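Local coordinates for protein putative cytochrome P450 120 (PDB 2VE3) that binds heme and retinoic acid and, as a member of the cytochrome P450 family, probably acts as a monooxygenase, at residues 170-182 against 247-259. Numbering follows the deposited sequence.
Sequences LFPWFETYIQGLF and QILLLLFAGHETL. With HEM (protoporphyrin IX containing Fe), chain C; REA (retinoic acid), chain D.
His256 and Glu175 make the one hydrogen bond across a largely apolar helix crossing: His256 NE2 donates to Glu175 OE1 at 2.9 Å. The bond is nearly straight (N-H...O 175°), with the oxygen in the imidazole plane, although carboxylate and ring are turned 50° apart. His256 ND1 is hydrogen-bonded to Thr151 OG1, so both ring nitrogens are engaged and the ring's rotation is fixed, while Arg148 forms salt bridges with both Glu175 OE2 and Glu257 OE1, probably easing the closeness of the two carboxylates. Ile178 CD1 packs against His256 CD2 at 3.6 Å, and Phe171 turns its ring edge to His256 CE1. A leucine in place of His256 would probably leave Glu175 OE1 without this donor and Thr151 without its imidazole partner.

Helix 170-181 crosses 247-259 at -83°, almost perpendicular. In P450 terms these are helices F and I, the latter running over the heme, and here Ala254, which points away from helix 170-181, and Thr258 both touch the porphyrin. Phe174 fills the crossing: its CE1 reaches Phe253 CA at 3.5 Å, and CZ lies 3.6 Å from both Leu249 CD1 and Leu252 CB. Leu249 also presents CD2 to the Tyr177 hydroxyl end, whose OH is hydrogen-bonded to Leu87 O. With CG swung anti to the backbone N, Phe253 takes Leu181 CD1 over one ring face in a CH-pi contact, 3.7 Å from the centroid, while its CZ meets retinoic acid C7 at 3.7 Å. Further along the same segment as Leu181, Phe182 CZ touches C10 of retinoic acid.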
loop_
_atom_site.group_PDB
_atom_site.type_symbol
_atom_site.label_atom_id
_atom_site.label_comp_id
_atom_site.label_asym_id
_atom_site.label_seq_id
_atom_site.Cartn_x
_atom_site.Cartn_y
_atom_site.Cartn_z
ATOM N N LEU A 170 6.853 -0.671 19.905
ATOM C CA LEU A 170 5.750 -0.701 18.949
ATOM C C LEU A 170 6.226 -0.967 17.519
ATOM O O LEU A 170 5.624 -1.769 16.799
ATOM C CB LEU A 170 4.986 0.626 19.017
ATOM C CG LEU A 170 3.454 0.644 18.973
ATOM C CD1 LEU A 170 2.809 -0.248 20.041
ATOM C CD2 LEU A 170 2.953 2.061 19.137
ATOM N N PHE A 171 7.299 -0.275 17.131
ATOM C CA PHE A 171 7.940 -0.405 15.814
ATOM C C PHE A 171 8.564 -1.790 15.619
ATOM O O PHE A 171 8.243 -2.462 14.646
ATOM C CB PHE A 171 8.961 0.731 15.602
ATOM C CG PHE A 171 9.663 0.699 14.272
ATOM C CD1 PHE A 171 8.987 1.024 13.101
ATOM C CD2 PHE A 171 11.012 0.362 14.193
ATOM C CE1 PHE A 171 9.637 1.000 11.873
ATOM C CE2 PHE A 171 11.680 0.344 12.962
ATOM C CZ PHE A 171 10.985 0.666 11.801
ATOM N N PRO A 172 9.428 -2.238 16.552
ATOM C CA PRO A 172 9.989 -3.591 16.481
ATOM C C PRO A 172 8.937 -4.693 16.308
ATOM O O PRO A 172 9.135 -5.614 15.502
ATOM C CB PRO A 172 10.675 -3.747 17.839
ATOM C CG PRO A 172 11.018 -2.351 18.252
ATOM C CD PRO A 172 9.946 -1.488 17.716
ATOM N N TRP A 173 7.837 -4.596 17.052
ATOM C CA TRP A 173 6.729 -5.540 16.955
ATOM C C TRP A 173 6.034 -5.501 15.585
ATOM O O TRP A 173 5.768 -6.541 14.991
ATOM C CB TRP A 173 5.705 -5.288 18.076
ATOM C CG TRP A 173 6.171 -5.717 19.449
ATOM C CD1 TRP A 173 7.136 -6.651 19.746
ATOM C CD2 TRP A 173 5.659 -5.266 20.707
ATOM N NE1 TRP A 173 7.270 -6.786 21.112
ATOM C CE2 TRP A 173 6.380 -5.949 21.724
ATOM C CE3 TRP A 173 4.673 -4.344 21.078
ATOM C CZ2 TRP A 173 6.141 -5.740 23.084
ATOM C CZ3 TRP A 173 4.435 -4.138 22.433
ATOM C CH2 TRP A 173 5.171 -4.838 23.422
ATOM N N PHE A 174 5.735 -4.303 15.093
ATOM C CA PHE A 174 5.111 -4.148 13.786
ATOM C C PHE A 174 5.945 -4.716 12.648
ATOM O O PHE A 174 5.412 -5.323 11.725
ATOM C CB PHE A 174 4.768 -2.687 13.518
ATOM C CG PHE A 174 3.301 -2.443 13.355
ATOM C CD1 PHE A 174 2.696 -2.614 12.112
ATOM C CD2 PHE A 174 2.517 -2.064 14.433
ATOM C CE1 PHE A 174 1.338 -2.399 11.948
ATOM C CE2 PHE A 174 1.147 -1.841 14.277
ATOM C CZ PHE A 174 0.560 -2.015 13.033
ATOM N N GLU A 175 7.251 -4.542 12.740
ATOM C CA GLU A 175 8.185 -5.058 11.744
ATOM C C GLU A 175 8.135 -6.574 11.654
ATOM O O GLU A 175 8.117 -7.139 10.556
ATOM C CB GLU A 175 9.603 -4.552 12.037
ATOM C CG GLU A 175 9.683 -3.035 12.013
ATOM C CD GLU A 175 9.479 -2.469 10.610
ATOM O OE1 GLU A 175 8.352 -2.007 10.270
ATOM O OE2 GLU A 175 10.458 -2.501 9.845
ATOM N N THR A 176 8.082 -7.215 12.823
ATOM C CA THR A 176 7.879 -8.658 12.941
ATOM C C THR A 176 6.472 -9.107 12.476
ATOM O O THR A 176 6.329 -10.101 11.765
ATOM C CB THR A 176 8.114 -9.096 14.406
ATOM O OG1 THR A 176 9.388 -8.595 14.833
ATOM C CG2 THR A 176 8.094 -10.597 14.541
ATOM N N TYR A 177 5.443 -8.380 12.898
ATOM C CA TYR A 177 4.069 -8.614 12.440
ATOM C C TYR A 177 3.995 -8.621 10.893
ATOM O O TYR A 177 3.537 -9.586 10.290
ATOM C CB TYR A 177 3.157 -7.546 13.053
ATOM C CG TYR A 177 1.737 -7.533 12.536
ATOM C CD1 TYR A 177 0.807 -8.471 12.976
ATOM C CD2 TYR A 177 1.322 -6.573 11.610
ATOM C CE1 TYR A 177 -0.482 -8.467 12.497
ATOM C CE2 TYR A 177 0.026 -6.560 11.132
ATOM C CZ TYR A 177 -0.867 -7.515 11.571
ATOM O OH TYR A 177 -2.165 -7.502 11.105
ATOM N N ILE A 178 4.494 -7.559 10.272
ATOM C CA ILE A 178 4.533 -7.420 8.809
ATOM C C ILE A 178 5.221 -8.587 8.065
ATOM O O ILE A 178 4.695 -9.074 7.055
ATOM C CB ILE A 178 5.145 -6.058 8.395
ATOM C CG1 ILE A 178 4.191 -4.916 8.769
ATOM C CG2 ILE A 178 5.477 -6.033 6.892
ATOM C CD1 ILE A 178 4.756 -3.515 8.500
ATOM N N GLN A 179 6.356 -9.057 8.582
ATOM C CA GLN A 179 7.136 -10.126 7.931
ATOM C C GLN A 179 6.377 -11.447 7.753
ATOM O O GLN A 179 6.702 -12.234 6.860
ATOM C CB GLN A 179 8.483 -10.346 8.641
ATOM C CG GLN A 179 9.581 -9.349 8.224
ATOM C CD GLN A 179 10.984 -9.643 8.825
ATOM O OE1 GLN A 179 11.916 -8.854 8.647
ATOM N NE2 GLN A 179 11.132 -10.769 9.508
ATOM N N GLY A 180 5.342 -11.667 8.578
ATOM C CA GLY A 180 4.548 -12.891 8.503
ATOM C C GLY A 180 3.253 -12.786 7.735
ATOM O O GLY A 180 2.602 -13.795 7.511
ATOM N N LEU A 181 2.860 -11.568 7.343
ATOM C CA LEU A 181 1.584 -11.331 6.659
ATOM C C LEU A 181 1.418 -12.178 5.390
ATOM O O LEU A 181 0.354 -12.785 5.165
ATOM C CB LEU A 181 1.401 -9.837 6.339
ATOM C CG LEU A 181 0.776 -8.972 7.440
ATOM C CD1 LEU A 181 1.060 -7.513 7.169
ATOM C CD2 LEU A 181 -0.733 -9.228 7.597
ATOM N N PHE A 182 2.469 -12.225 4.575
ATOM C CA PHE A 182 2.494 -13.136 3.430
ATOM C C PHE A 182 3.594 -14.177 3.641
ATOM O O PHE A 182 4.763 -13.941 3.345
ATOM C CB PHE A 182 2.629 -12.370 2.110
ATOM C CG PHE A 182 1.452 -11.461 1.815
ATOM C CD1 PHE A 182 0.445 -11.863 0.940
ATOM C CD2 PHE A 182 1.344 -10.213 2.417
ATOM C CE1 PHE A 182 -0.647 -11.024 0.663
ATOM C CE2 PHE A 182 0.247 -9.368 2.144
ATOM C CZ PHE A 182 -0.745 -9.787 1.273
ATOM N N GLN A 247 -9.197 -2.627 13.688
ATOM C CA GLN A 247 -9.293 -1.493 12.760
ATOM C C GLN A 247 -8.075 -0.549 12.813
ATOM O O GLN A 247 -7.597 -0.125 11.764
ATOM C CB GLN A 247 -10.623 -0.723 12.923
ATOM C CG GLN A 247 -11.919 -1.535 12.620
ATOM C CD GLN A 247 -12.102 -1.937 11.149
ATOM O OE1 GLN A 247 -11.183 -1.830 10.324
ATOM N NE2 GLN A 247 -13.296 -2.399 10.818
ATOM N N ILE A 248 -7.576 -0.218 14.012
ATOM C CA ILE A 248 -6.370 0.612 14.097
ATOM C C ILE A 248 -5.139 -0.147 13.679
ATOM O O ILE A 248 -4.252 0.427 13.084
ATOM C CB ILE A 248 -6.078 1.271 15.491
ATOM C CG1 ILE A 248 -6.601 0.411 16.642
ATOM C CG2 ILE A 248 -6.575 2.710 15.499
ATOM C CD1 ILE A 248 -6.254 0.940 18.057
ATOM N N LEU A 249 -5.071 -1.433 14.005
ATOM C CA LEU A 249 -3.927 -2.230 13.574
ATOM C C LEU A 249 -3.805 -2.185 12.038
ATOM O O LEU A 249 -2.699 -2.110 11.518
ATOM C CB LEU A 249 -4.041 -3.671 14.074
ATOM C CG LEU A 249 -2.917 -4.679 13.826
ATOM C CD1 LEU A 249 -1.661 -4.305 14.591
ATOM C CD2 LEU A 249 -3.377 -6.091 14.233
ATOM N N LEU A 250 -4.943 -2.225 11.335
ATOM C CA LEU A 250 -4.969 -2.209 9.866
ATOM C C LEU A 250 -4.520 -0.872 9.320
ATOM O O LEU A 250 -3.638 -0.818 8.459
ATOM C CB LEU A 250 -6.357 -2.595 9.327
ATOM C CG LEU A 250 -6.634 -2.481 7.815
ATOM C CD1 LEU A 250 -5.723 -3.368 6.974
ATOM C CD2 LEU A 250 -8.102 -2.781 7.505
ATOM N N LEU A 251 -5.099 0.207 9.844
ATOM C CA LEU A 251 -4.737 1.572 9.453
ATOM C C LEU A 251 -3.264 1.867 9.697
ATOM O O LEU A 251 -2.621 2.502 8.864
ATOM C CB LEU A 251 -5.569 2.602 10.219
ATOM C CG LEU A 251 -7.057 2.758 9.919
ATOM C CD1 LEU A 251 -7.617 3.893 10.790
ATOM C CD2 LEU A 251 -7.269 3.047 8.463
ATOM N N LEU A 252 -2.740 1.432 10.846
ATOM C CA LEU A 252 -1.305 1.566 11.122
ATOM C C LEU A 252 -0.437 0.705 10.199
ATOM O O LEU A 252 0.627 1.133 9.801
ATOM C CB LEU A 252 -0.981 1.213 12.584
ATOM C CG LEU A 252 -1.549 2.065 13.711
ATOM C CD1 LEU A 252 -1.483 1.256 14.996
ATOM C CD2 LEU A 252 -0.787 3.400 13.836
ATOM N N PHE A 253 -0.854 -0.526 9.899
ATOM C CA PHE A 253 -0.120 -1.332 8.919
ATOM C C PHE A 253 -0.157 -0.697 7.500
ATOM O O PHE A 253 0.897 -0.502 6.866
ATOM C CB PHE A 253 -0.594 -2.795 8.921
ATOM C CG PHE A 253 -0.373 -3.509 7.610
ATOM C CD1 PHE A 253 0.912 -3.671 7.088
ATOM C CD2 PHE A 253 -1.450 -4.008 6.893
ATOM C CE1 PHE A 253 1.107 -4.302 5.861
ATOM C CE2 PHE A 253 -1.255 -4.643 5.681
ATOM C CZ PHE A 253 0.026 -4.784 5.164
ATOM N N ALA A 254 -1.351 -0.365 7.012
ATOM C CA ALA A 254 -1.478 0.201 5.679
ATOM C C ALA A 254 -0.773 1.561 5.551
ATOM O O ALA A 254 -0.137 1.852 4.528
ATOM C CB ALA A 254 -2.935 0.302 5.279
ATOM N N GLY A 255 -0.861 2.380 6.600
ATOM C CA GLY A 255 -0.304 3.734 6.568
ATOM C C GLY A 255 1.211 3.720 6.605
ATOM O O GLY A 255 1.875 4.679 6.198
ATOM N N HIS A 256 1.735 2.615 7.126
ATOM C CA HIS A 256 3.150 2.400 7.353
ATOM C C HIS A 256 3.782 1.634 6.176
ATOM O O HIS A 256 4.688 2.140 5.530
ATOM C CB HIS A 256 3.334 1.656 8.692
ATOM C CG HIS A 256 4.718 1.149 8.927
ATOM N ND1 HIS A 256 5.845 1.886 8.632
ATOM C CD2 HIS A 256 5.157 -0.022 9.442
ATOM C CE1 HIS A 256 6.918 1.190 8.957
ATOM N NE2 HIS A 256 6.525 0.028 9.452
ATOM N N GLU A 257 3.309 0.419 5.898
ATOM C CA GLU A 257 3.964 -0.419 4.873
ATOM C C GLU A 257 3.887 0.172 3.445
ATOM O O GLU A 257 4.894 0.288 2.752
ATOM C CB GLU A 257 3.410 -1.841 4.896
ATOM C CG GLU A 257 4.058 -2.804 3.879
ATOM C CD GLU A 257 5.526 -3.172 4.189
ATOM O OE1 GLU A 257 6.020 -2.903 5.316
ATOM O OE2 GLU A 257 6.175 -3.739 3.282
ATOM N N THR A 258 2.698 0.572 3.020
ATOM C CA THR A 258 2.546 1.034 1.637
ATOM C C THR A 258 3.415 2.278 1.416
ATOM O O THR A 258 4.093 2.398 0.395
ATOM C CB THR A 258 1.040 1.312 1.283
ATOM O OG1 THR A 258 0.537 2.385 2.086
ATOM C CG2 THR A 258 0.175 0.054 1.532
ATOM N N LEU A 259 3.415 3.180 2.398
ATOM C CA LEU A 259 4.165 4.424 2.262
ATOM C C LEU A 259 5.662 4.231 2.302
ATOM O O LEU A 259 6.387 4.971 1.661
ATOM C CB LEU A 259 3.693 5.482 3.267
ATOM C CG LEU A 259 2.563 6.205 2.539
ATOM C CD1 LEU A 259 1.317 6.324 3.379
ATOM C CD2 LEU A 259 3.051 7.548 1.938
HETATM C CHA HEM C . -7.253 -1.065 0.048
HETATM C CHB HEM C . -3.218 0.249 -2.324
HETATM C CHC HEM C . -2.119 3.377 1.237
HETATM C CHD HEM C . -5.804 1.692 3.855
HETATM C C1A HEM C . -6.274 -0.987 -0.934
HETATM C C2A HEM C . -6.221 -1.714 -2.189
HETATM C C3A HEM C . -5.108 -1.328 -2.844
HETATM C C4A HEM C . -4.416 -0.373 -2.016
HETATM C CMA HEM C . -4.601 -1.812 -4.216
HETATM C CAA HEM C . -7.298 -2.704 -2.693
HETATM C CBA HEM C . -6.994 -4.151 -2.319
HETATM C CGA HEM C . -8.198 -4.981 -2.713
HETATM O O1A HEM C . -8.492 -5.039 -3.943
HETATM O O2A HEM C . -8.854 -5.578 -1.809
HETATM C C1B HEM C . -2.593 1.239 -1.589
HETATM C C2B HEM C . -1.435 2.022 -1.997
HETATM C C3B HEM C . -1.137 2.894 -1.013
HETATM C C4B HEM C . -2.092 2.680 0.043
HETATM C CMB HEM C . -0.709 1.856 -3.351
HETATM C CAB HEM C . 0.019 3.944 -0.929
HETATM C CBB HEM C . 0.473 4.631 -1.989
HETATM C C1C HEM C . -3.041 3.244 2.249
HETATM C C2C HEM C . -3.117 4.045 3.454
HETATM C C3C HEM C . -4.139 3.583 4.187
HETATM C C4C HEM C . -4.727 2.457 3.460
HETATM C CMC HEM C . -2.191 5.246 3.788
HETATM C CAC HEM C . -4.651 4.138 5.548
HETATM C CBC HEM C . -4.004 3.976 6.707
HETATM C C1D HEM C . -6.474 0.740 3.113
HETATM C C2D HEM C . -7.513 -0.106 3.639
HETATM C C3D HEM C . -7.968 -0.976 2.462
HETATM C C4D HEM C . -7.171 -0.544 1.329
HETATM C CMD HEM C . -8.043 -0.128 5.096
HETATM C CAD HEM C . -9.061 -2.069 2.454
HETATM C CBD HEM C . -10.287 -1.508 1.737
HETATM C CGD HEM C . -11.406 -2.522 1.727
HETATM O O1D HEM C . -12.548 -2.112 1.401
HETATM O O2D HEM C . -11.187 -3.730 2.040
HETATM N NA HEM C . -5.161 -0.184 -0.865
HETATM N NB HEM C . -2.958 1.657 -0.328
HETATM N NC HEM C . -4.029 2.276 2.283
HETATM N ND HEM C . -6.306 0.469 1.752
HETATM FE FE HEM C . -4.745 1.295 0.598
HETATM C C1 REA D . -3.473 -3.147 2.118
HETATM C C2 REA D . -4.584 -2.877 3.129
HETATM C C3 REA D . -5.656 -3.964 3.035
HETATM C C4 REA D . -5.082 -5.303 3.492
HETATM C C5 REA D . -3.704 -5.579 2.927
HETATM C C6 REA D . -2.947 -4.583 2.300
HETATM C C7 REA D . -1.607 -4.937 1.813
HETATM C C8 REA D . -1.463 -5.689 0.566
HETATM C C9 REA D . -0.117 -6.163 0.185
HETATM C C10 REA D . -0.083 -7.254 -0.766
HETATM C C11 REA D . 0.800 -7.310 -1.917
HETATM C C12 REA D . 0.333 -8.268 -2.918
HETATM C C13 REA D . 1.208 -9.255 -3.549
HETATM C C14 REA D . 0.586 -9.994 -4.575
HETATM C C15 REA D . 1.276 -10.590 -5.703
HETATM C C16 REA D . -4.021 -3.010 0.685
HETATM C C17 REA D . -2.384 -2.103 2.368
HETATM C C18 REA D . -3.155 -6.976 3.090
HETATM C C19 REA D . 1.156 -5.596 0.767
HETATM C C20 REA D . 2.634 -9.450 -3.103
HETATM O O1 REA D . 2.495 -10.417 -5.870
HETATM O O2 REA D . 0.645 -11.284 -6.515
#